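Local coordinates for kelch repeat and BTB domain-containing protein A55 (PDB 6I2M) that probably serves as a substrate-specific adapter of CUL3-based E3 ubiquitin ligases, steering host proteins toward ubiquitination and proteasomal degradation during poxvirus infection, at residues R19-S24 / N33-I38; L37-A42 / D77-I82. All blocks are in the same frame, centred on the assembly; numbering follows the deposited sequence.

Interaction 1. Residues R19-S24 / N33-I38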
ATOM      1  N   ARG A  19       7.308 -12.195 -10.116  1.00 73.26           N
ATOM      2  CA  ARG A  19       7.011 -12.887  -8.863  1.00 73.07           C
ATOM      3  C   ARG A  19       5.556 -12.707  -8.434  1.00 75.40           C
ATOM      4  O   ARG A  19       5.028 -11.592  -8.483  1.00 73.76           O
ATOM      5  CB  ARG A  19       7.945 -12.399  -7.745  1.00 73.40           C
ATOM      6  CG  ARG A  19       9.359 -12.964  -7.813  1.00 83.51           C
ATOM      7  CD  ARG A  19      10.140 -12.654  -6.548  1.00 90.32           C
ATOM      8  NE  ARG A  19       9.571 -13.318  -5.374  1.00 94.18           N
ATOM      9  CZ  ARG A  19      10.094 -13.272  -4.153  1.00105.97           C
ATOM     10  NH1 ARG A  19      11.213 -12.592  -3.928  1.00 92.51           N
ATOM     11  NH2 ARG A  19       9.509 -13.907  -3.150  1.00 92.02           N
ATOM     12  N   PHE A  20       4.916 -13.821  -8.008  1.00 72.31           N
ATOM     13  CA  PHE A  20       3.532 -13.923  -7.510  1.00 71.23           C
ATOM     14  C   PHE A  20       2.443 -13.537  -8.538  1.00 74.21           C
ATOM     15  O   PHE A  20       1.256 -13.579  -8.198  1.00 73.21           O
ATOM     16  CB  PHE A  20       3.340 -13.133  -6.196  1.00 72.47           C
ATOM     17  CG  PHE A  20       4.324 -13.460  -5.100  1.00 75.22           C
ATOM     18  CD1 PHE A  20       4.121 -14.553  -4.265  1.00 79.37           C
ATOM     19  CD2 PHE A  20       5.438 -12.659  -4.881  1.00 77.50           C
ATOM     20  CE1 PHE A  20       5.027 -14.849  -3.243  1.00 81.67           C
ATOM     21  CE2 PHE A  20       6.343 -12.956  -3.860  1.00 81.70           C
ATOM     22  CZ  PHE A  20       6.133 -14.052  -3.052  1.00 80.94           C
ATOM     23  N   CYS A  21       2.838 -13.191  -9.783  1.00 70.93           N
ATOM     24  CA  CYS A  21       1.923 -12.805 -10.861  1.00 70.01           C
ATOM     25  C   CYS A  21       0.995 -13.951 -11.253  1.00 74.64           C
ATOM     26  O   CYS A  21       1.447 -14.977 -11.770  1.00 75.50           O
ATOM     27  CB  CYS A  21       2.688 -12.256 -12.062  1.00 70.56           C
ATOM     28  SG  CYS A  21       3.326 -10.576 -11.831  1.00 73.99           S
ATOM     29  N   ASP A  22      -0.304 -13.782 -10.962  1.00 70.61           N
ATOM     30  CA  ASP A  22      -1.331 -14.788 -11.223  1.00 70.91           C
ATOM     31  C   ASP A  22      -2.403 -14.329 -12.233  1.00 74.30           C
ATOM     32  O   ASP A  22      -3.420 -15.008 -12.398  1.00 74.25           O
ATOM     33  CB  ASP A  22      -1.954 -15.276  -9.897  1.00 72.91           C
ATOM     34  CG  ASP A  22      -2.674 -14.229  -9.062  1.00 80.48           C
ATOM     35  OD1 ASP A  22      -2.254 -13.049  -9.087  1.00 79.55           O
ATOM     36  OD2 ASP A  22      -3.642 -14.594  -8.363  1.00 87.02           O
ATOM     37  N   ILE A  23      -2.153 -13.205 -12.942  1.00 70.33           N
ATOM     38  CA  ILE A  23      -3.067 -12.663 -13.953  1.00 69.70           C
ATOM     39  C   ILE A  23      -2.308 -11.902 -15.061  1.00 74.39           C
ATOM     40  O   ILE A  23      -1.268 -11.291 -14.802  1.00 74.01           O
ATOM     41  CB  ILE A  23      -4.231 -11.830 -13.317  1.00 71.66           C
ATOM     42  CG1 ILE A  23      -5.395 -11.588 -14.307  1.00 71.71           C
ATOM     43  CG2 ILE A  23      -3.761 -10.523 -12.676  1.00 71.56           C
ATOM     44  CD1 ILE A  23      -6.255 -12.798 -14.580  1.00 79.66           C
ATOM     45  N   SER A  24      -2.838 -11.973 -16.296  1.00 71.73           N
ATOM     46  CA  SER A  24      -2.289 -11.319 -17.483  1.00 72.15           C
ATOM     47  C   SER A  24      -3.398 -10.602 -18.262  1.00 75.77           C
ATOM     48  O   SER A  24      -4.463 -11.181 -18.499  1.00 75.36           O
ATOM     49  CB  SER A  24      -1.584 -12.334 -18.381  1.00 77.46           C
ATOM     50  OG  SER A  24      -0.564 -13.043 -17.696  1.00 87.50           O
ATOM     51  N   ASN A  33       1.530  -8.260 -17.060  1.00 77.87           N
ATOM     52  CA  ASN A  33       1.450  -9.205 -15.947  1.00 77.33           C
ATOM     53  C   ASN A  33       1.297  -8.470 -14.616  1.00 80.03           C
ATOM     54  O   ASN A  33       2.069  -7.553 -14.322  1.00 80.04           O
ATOM     55  CB  ASN A  33       2.663 -10.140 -15.927  1.00 79.79           C
ATOM     56  CG  ASN A  33       2.672 -11.147 -17.049  1.00105.30           C
ATOM     57  OD1 ASN A  33       1.970 -12.164 -17.013  1.00100.15           O
ATOM     58  ND2 ASN A  33       3.475 -10.892 -18.070  1.00 98.64           N
ATOM     59  N   ALA A  34       0.286  -8.861 -13.823  1.00 75.32           N
ATOM     60  CA  ALA A  34      -0.013  -8.261 -12.522  1.00 74.32           C
ATOM     61  C   ALA A  34      -0.543  -9.297 -11.513  1.00 77.39           C
ATOM     62  O   ALA A  34      -0.500 -10.501 -11.783  1.00 77.53           O
ATOM     63  CB  ALA A  34      -1.009  -7.118 -12.693  1.00 74.29           C
ATOM     64  N   HIS A  35      -1.022  -8.821 -10.348  1.00 72.89           N
ATOM     65  CA  HIS A  35      -1.576  -9.650  -9.276  1.00 72.49           C
ATOM     66  C   HIS A  35      -3.086  -9.407  -9.157  1.00 74.95           C
ATOM     67  O   HIS A  35      -3.523  -8.253  -9.213  1.00 73.66           O
ATOM     68  CB  HIS A  35      -0.867  -9.351  -7.943  1.00 73.56           C
ATOM     69  CG  HIS A  35       0.628  -9.412  -8.033  1.00 77.60           C
ATOM     70  ND1 HIS A  35       1.362  -8.363  -8.561  1.00 79.22           N
ATOM     71  CD2 HIS A  35       1.478 -10.397  -7.668  1.00 80.28           C
ATOM     72  CE1 HIS A  35       2.628  -8.743  -8.498  1.00 79.58           C
ATOM     73  NE2 HIS A  35       2.747  -9.961  -7.971  1.00 80.58           N
ATOM     74  N   LYS A  36      -3.872 -10.497  -9.010  1.00 71.48           N
ATOM     75  CA  LYS A  36      -5.340 -10.479  -8.890  1.00 70.70           C
ATOM     76  C   LYS A  36      -5.844  -9.606  -7.740  1.00 73.90           C
ATOM     77  O   LYS A  36      -6.817  -8.871  -7.913  1.00 72.84           O
ATOM     78  CB  LYS A  36      -5.893 -11.905  -8.730  1.00 73.84           C
ATOM     79  CG  LYS A  36      -5.991 -12.688 -10.027  1.00 86.26           C
ATOM     80  CD  LYS A  36      -6.683 -14.019  -9.798  1.00 96.18           C
ATOM     81  CE  LYS A  36      -6.647 -14.899 -11.019  1.00105.45           C
ATOM     82  NZ  LYS A  36      -7.366 -16.177 -10.789  1.00114.23           N
ATOM     83  N   LEU A  37      -5.181  -9.701  -6.574  1.00 70.99           N
ATOM     84  CA  LEU A  37      -5.498  -8.978  -5.341  1.00 70.94           C
ATOM     85  C   LEU A  37      -5.312  -7.458  -5.470  1.00 74.61           C
ATOM     86  O   LEU A  37      -6.182  -6.704  -5.028  1.00 74.22           O
ATOM     87  CB  LEU A  37      -4.643  -9.556  -4.191  1.00 71.95           C
ATOM     88  CG  LEU A  37      -4.597  -8.807  -2.862  1.00 77.10           C
ATOM     89  CD1 LEU A  37      -5.839  -9.076  -2.024  1.00 77.92           C
ATOM     90  CD2 LEU A  37      -3.365  -9.191  -2.089  1.00 80.29           C
ATOM     91  N   ILE A  38      -4.180  -7.024  -6.065  1.00 71.10           N
ATOM     92  CA  ILE A  38      -3.808  -5.616  -6.266  1.00 70.71           C
ATOM     93  C   ILE A  38      -4.800  -4.896  -7.198  1.00 74.28           C
ATOM     94  O   ILE A  38      -5.256  -3.802  -6.860  1.00 74.14           O
ATOM     95  CB  ILE A  38      -2.317  -5.482  -6.727  1.00 74.06           C
ATOM     96  CG1 ILE A  38      -1.328  -6.218  -5.774  1.00 75.26           C
ATOM     97  CG2 ILE A  38      -1.891  -4.025  -6.958  1.00 74.75           C
ATOM     98  CD1 ILE A  38      -1.228  -5.715  -4.255  1.00 82.80           C
TER
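The beta hairpin of the BTB domain, strands 23-27 and 30-34, opens here with a classic beta bulge in which D22 and I23 both face A34. The evidence is the pair of bonds at A34 O: D22 N and I23 N both make weak, bent bonds to it, each at 3.4 Å. The return bond is firmer, A34 N to I23 O at 3.0 Å and nearly straight (172°). One pair further on, S24 OG donates to N33 OD1 over 2.8 Å, approaching from above the carbonyl plane of the amide and not along a lone pair.

After A34 the chain passes through H35, at the N-cap position, into helix 36-42. D22 reaches this helix start: its CG sits between its own backbone N and carbonyl carbon (chi1 62°), which brings OD1 within 3.0 Å of K36 N, met on the syn side of the carboxylate though tilted from its plane. A first-turn N-H is thus bound by a side chain just ahead of strand 23-27, where the helix dipole would probably favour a negative charge. The extended K36 chain runs on past the same carboxylate, its CD 3.4 Å from D22 OD2, and the K36 and I23 side chains cross at about a right angle, K36 CG against I23 CB.

The H35 ring is gripped at both nitrogens. NE2 donates to R19 O at 2.9 Å, in the carbonyl plane, while ND1 is hydrogen-bonded to Y80 OH. C21 SG lies over one ring face, 4.2 Å from the centroid, and F20 CB meets the ring edge in plane. R19 NH2 bonds S47 O of the second subunit. Bulge, D22 carboxylate and buried histidine together form the hairpin-to-helix connection of a BTB/POZ fold.

Interaction 2. Residues L37-A42 / D77-I82; sequences LILSGA and DYIYGI
One face of the Y80 ring carries I38 CG2, which stands 3.9 Å from the centroid and 20° off the ring normal, a CH-pi contact. The methyl is displaced toward the phenol end, so its nearest ring atom is CZ at 3.6 Å, and the two side chains cross at about a right angle. R15 of helix 4-17 makes a cation-pi contact with the same ring, whose hydroxyl has H35 as its polar partner.

I79, at the end of helix 69-79, spreads its branches over three residues of helix 36-42. With CG2 anti to the backbone N and CG1 anti to the carbonyl carbon (chi1 -66°), CG2 meets I38 CG2 at 3.7 Å as the two isoleucines slide past each other in opposite directions. The same I79 CG2 comes nearer still to the backbone, 3.5 Å from I38 O. CG1 lies 3.8 Å from A42 CB, where the backbones approach most closely (CA-CA 6.2 Å, A42 to I79). CD1 continues to L39 CD2, also at 3.8 Å.

The side-chain contacts between the two segments are therefore mainly apolar, without directional bonds. This implies cohesion by burial of apolar surface, while the bond at Y80 OH probably limits how far the phenol end can move.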
ATOM      1  N   LEU A  37      -5.181  -9.701  -6.574  1.00 70.99           N
ATOM      2  CA  LEU A  37      -5.498  -8.978  -5.341  1.00 70.94           C
ATOM      3  C   LEU A  37      -5.312  -7.458  -5.470  1.00 74.61           C
ATOM      4  O   LEU A  37      -6.182  -6.704  -5.028  1.00 74.22           O
ATOM      5  CB  LEU A  37      -4.643  -9.556  -4.191  1.00 71.95           C
ATOM      6  CG  LEU A  37      -4.597  -8.807  -2.862  1.00 77.10           C
ATOM      7  CD1 LEU A  37      -5.839  -9.076  -2.024  1.00 77.92           C
ATOM      8  CD2 LEU A  37      -3.365  -9.191  -2.089  1.00 80.29           C
ATOM      9  N   ILE A  38      -4.180  -7.024  -6.065  1.00 71.10           N
ATOM     10  CA  ILE A  38      -3.808  -5.616  -6.266  1.00 70.71           C
ATOM     11  C   ILE A  38      -4.800  -4.896  -7.198  1.00 74.28           C
ATOM     12  O   ILE A  38      -5.256  -3.802  -6.860  1.00 74.14           O
ATOM     13  CB  ILE A  38      -2.317  -5.482  -6.727  1.00 74.06           C
ATOM     14  CG1 ILE A  38      -1.328  -6.218  -5.774  1.00 75.26           C
ATOM     15  CG2 ILE A  38      -1.891  -4.025  -6.958  1.00 74.75           C
ATOM     16  CD1 ILE A  38      -1.228  -5.715  -4.255  1.00 82.80           C
ATOM     17  N   LEU A  39      -5.150  -5.520  -8.343  1.00 70.43           N
ATOM     18  CA  LEU A  39      -6.102  -4.967  -9.317  1.00 69.80           C
ATOM     19  C   LEU A  39      -7.522  -4.864  -8.750  1.00 73.63           C
ATOM     20  O   LEU A  39      -8.255  -3.945  -9.111  1.00 73.09           O
ATOM     21  CB  LEU A  39      -6.115  -5.798 -10.611  1.00 69.77           C
ATOM     22  CG  LEU A  39      -4.896  -5.685 -11.530  1.00 74.74           C
ATOM     23  CD1 LEU A  39      -4.818  -6.872 -12.461  1.00 75.14           C
ATOM     24  CD2 LEU A  39      -4.927  -4.398 -12.347  1.00 77.18           C
ATOM     25  N   SER A  40      -7.904  -5.805  -7.867  1.00 70.52           N
ATOM     26  CA  SER A  40      -9.223  -5.852  -7.231  1.00 70.45           C
ATOM     27  C   SER A  40      -9.405  -4.792  -6.136  1.00 74.65           C
ATOM     28  O   SER A  40     -10.536  -4.373  -5.876  1.00 74.32           O
ATOM     29  CB  SER A  40      -9.494  -7.245  -6.677  1.00 74.38           C
ATOM     30  OG  SER A  40      -9.597  -8.188  -7.732  1.00 82.63           O
ATOM     31  N   GLY A  41      -8.298  -4.373  -5.524  1.00 71.65           N
ATOM     32  CA  GLY A  41      -8.276  -3.372  -4.461  1.00 72.11           C
ATOM     33  C   GLY A  41      -8.583  -1.956  -4.913  1.00 76.02           C
ATOM     34  O   GLY A  41      -9.295  -1.228  -4.215  1.00 76.30           O
ATOM     35  N   ALA A  42      -8.038  -1.551  -6.077  1.00 71.98           N
ATOM     36  CA  ALA A  42      -8.228  -0.213  -6.643  1.00 72.04           C
ATOM     37  C   ALA A  42      -9.367  -0.161  -7.662  1.00 75.52           C
ATOM     38  O   ALA A  42     -10.179   0.764  -7.613  1.00 75.86           O
ATOM     39  CB  ALA A  42      -6.935   0.283  -7.269  1.00 72.92           C
ATOM     40  N   ASP A  77       0.015   1.062 -13.516  1.00 77.22           N
ATOM     41  CA  ASP A  77       1.147   1.746 -12.878  1.00 78.18           C
ATOM     42  C   ASP A  77       0.644   2.671 -11.761  1.00 81.98           C
ATOM     43  O   ASP A  77       1.316   2.811 -10.739  1.00 81.94           O
ATOM     44  CB  ASP A  77       1.968   2.543 -13.911  1.00 81.57           C
ATOM     45  CG  ASP A  77       2.795   1.708 -14.877  1.00 91.98           C
ATOM     46  OD1 ASP A  77       3.202   0.584 -14.501  1.00 91.99           O
ATOM     47  OD2 ASP A  77       3.057   2.189 -16.000  1.00 98.98           O
ATOM     48  N   TYR A  78      -0.559   3.265 -11.948  1.00 78.24           N
ATOM     49  CA  TYR A  78      -1.219   4.124 -10.962  1.00 78.27           C
ATOM     50  C   TYR A  78      -1.738   3.292  -9.780  1.00 80.47           C
ATOM     51  O   TYR A  78      -1.695   3.774  -8.646  1.00 80.75           O
ATOM     52  CB  TYR A  78      -2.345   4.956 -11.604  1.00 79.81           C
ATOM     53  CG  TYR A  78      -2.998   5.935 -10.653  1.00 82.29           C
ATOM     54  CD1 TYR A  78      -2.358   7.117 -10.288  1.00 86.00           C
ATOM     55  CD2 TYR A  78      -4.258   5.683 -10.118  1.00 82.17           C
ATOM     56  CE1 TYR A  78      -2.951   8.018  -9.406  1.00 87.69           C
ATOM     57  CE2 TYR A  78      -4.860   6.577  -9.234  1.00 83.87           C
ATOM     58  CZ  TYR A  78      -4.206   7.747  -8.885  1.00 93.15           C
ATOM     59  OH  TYR A  78      -4.797   8.635  -8.019  1.00 95.32           O
ATOM     60  N   ILE A  79      -2.211   2.044 -10.045  1.00 75.20           N
ATOM     61  CA  ILE A  79      -2.680   1.092  -9.022  1.00 73.99           C
ATOM     62  C   ILE A  79      -1.468   0.725  -8.140  1.00 78.14           C
ATOM     63  O   ILE A  79      -1.603   0.611  -6.920  1.00 77.61           O
ATOM     64  CB  ILE A  79      -3.396  -0.150  -9.656  1.00 75.97           C
ATOM     65  CG1 ILE A  79      -4.713   0.262 -10.352  1.00 76.04           C
ATOM     66  CG2 ILE A  79      -3.670  -1.252  -8.624  1.00 76.09           C
ATOM     67  CD1 ILE A  79      -5.200  -0.655 -11.492  1.00 82.54           C
ATOM     68  N   TYR A  80      -0.278   0.615  -8.768  1.00 75.30           N
ATOM     69  CA  TYR A  80       0.997   0.352  -8.104  1.00 75.85           C
ATOM     70  C   TYR A  80       1.635   1.686  -7.631  1.00 81.51           C
ATOM     71  O   TYR A  80       0.966   2.723  -7.658  1.00 81.19           O
ATOM     72  CB  TYR A  80       1.924  -0.480  -9.015  1.00 76.94           C
ATOM     73  CG  TYR A  80       1.503  -1.932  -9.142  1.00 77.43           C
ATOM     74  CD1 TYR A  80       0.537  -2.321 -10.066  1.00 78.51           C
ATOM     75  CD2 TYR A  80       2.081  -2.919  -8.348  1.00 78.24           C
ATOM     76  CE1 TYR A  80       0.140  -3.651 -10.182  1.00 78.45           C
ATOM     77  CE2 TYR A  80       1.699  -4.256  -8.464  1.00 78.51           C
ATOM     78  CZ  TYR A  80       0.728  -4.617  -9.385  1.00 84.39           C
ATOM     79  OH  TYR A  80       0.342  -5.930  -9.505  1.00 84.28           O
ATOM     80  N   GLY A  81       2.891   1.645  -7.185  1.00 79.64           N
ATOM     81  CA  GLY A  81       3.596   2.805  -6.641  1.00 81.24           C
ATOM     82  C   GLY A  81       4.059   3.904  -7.584  1.00 86.75           C
ATOM     83  O   GLY A  81       4.868   4.740  -7.174  1.00 88.01           O
ATOM     84  N   ILE A  82       3.547   3.944  -8.834  1.00 83.03           N
ATOM     85  CA  ILE A  82       3.939   4.957  -9.827  1.00 84.21           C
ATOM     86  C   ILE A  82       2.863   6.064  -9.973  1.00 88.24           C
ATOM     87  O   ILE A  82       1.709   5.740 -10.261  1.00 86.50           O
ATOM     88  CB  ILE A  82       4.335   4.306 -11.192  1.00 87.21           C
ATOM     89  CG1 ILE A  82       5.459   3.257 -11.012  1.00 87.79           C
ATOM     90  CG2 ILE A  82       4.734   5.363 -12.238  1.00 89.61           C
ATOM     91  CD1 ILE A  82       5.364   2.041 -11.941  1.00 94.91           C
TER

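Overall arrangement
Helix 36-42 is common to both contacts: interaction 1 joins its start to the hairpin, and interaction 2 packs the face bearing I38, L39 and A42 against the end of helix 69-79. The chemistry changes accordingly. Residues 19-24 and 33-38, partly buried and reaching the surface at N33, cohere mainly through hydrogen bonds, whereas 37-42 and 77-82 form a buried apolar contact. Their centres are 10 Å apart and they touch directly: H35 and Y80 give them a polar link, and L39 CD1 packs on I23 CG2 and A34 CB, both at 3.8 Å. Each contact also borders the second subunit, with L37 of that subunit packing on I38.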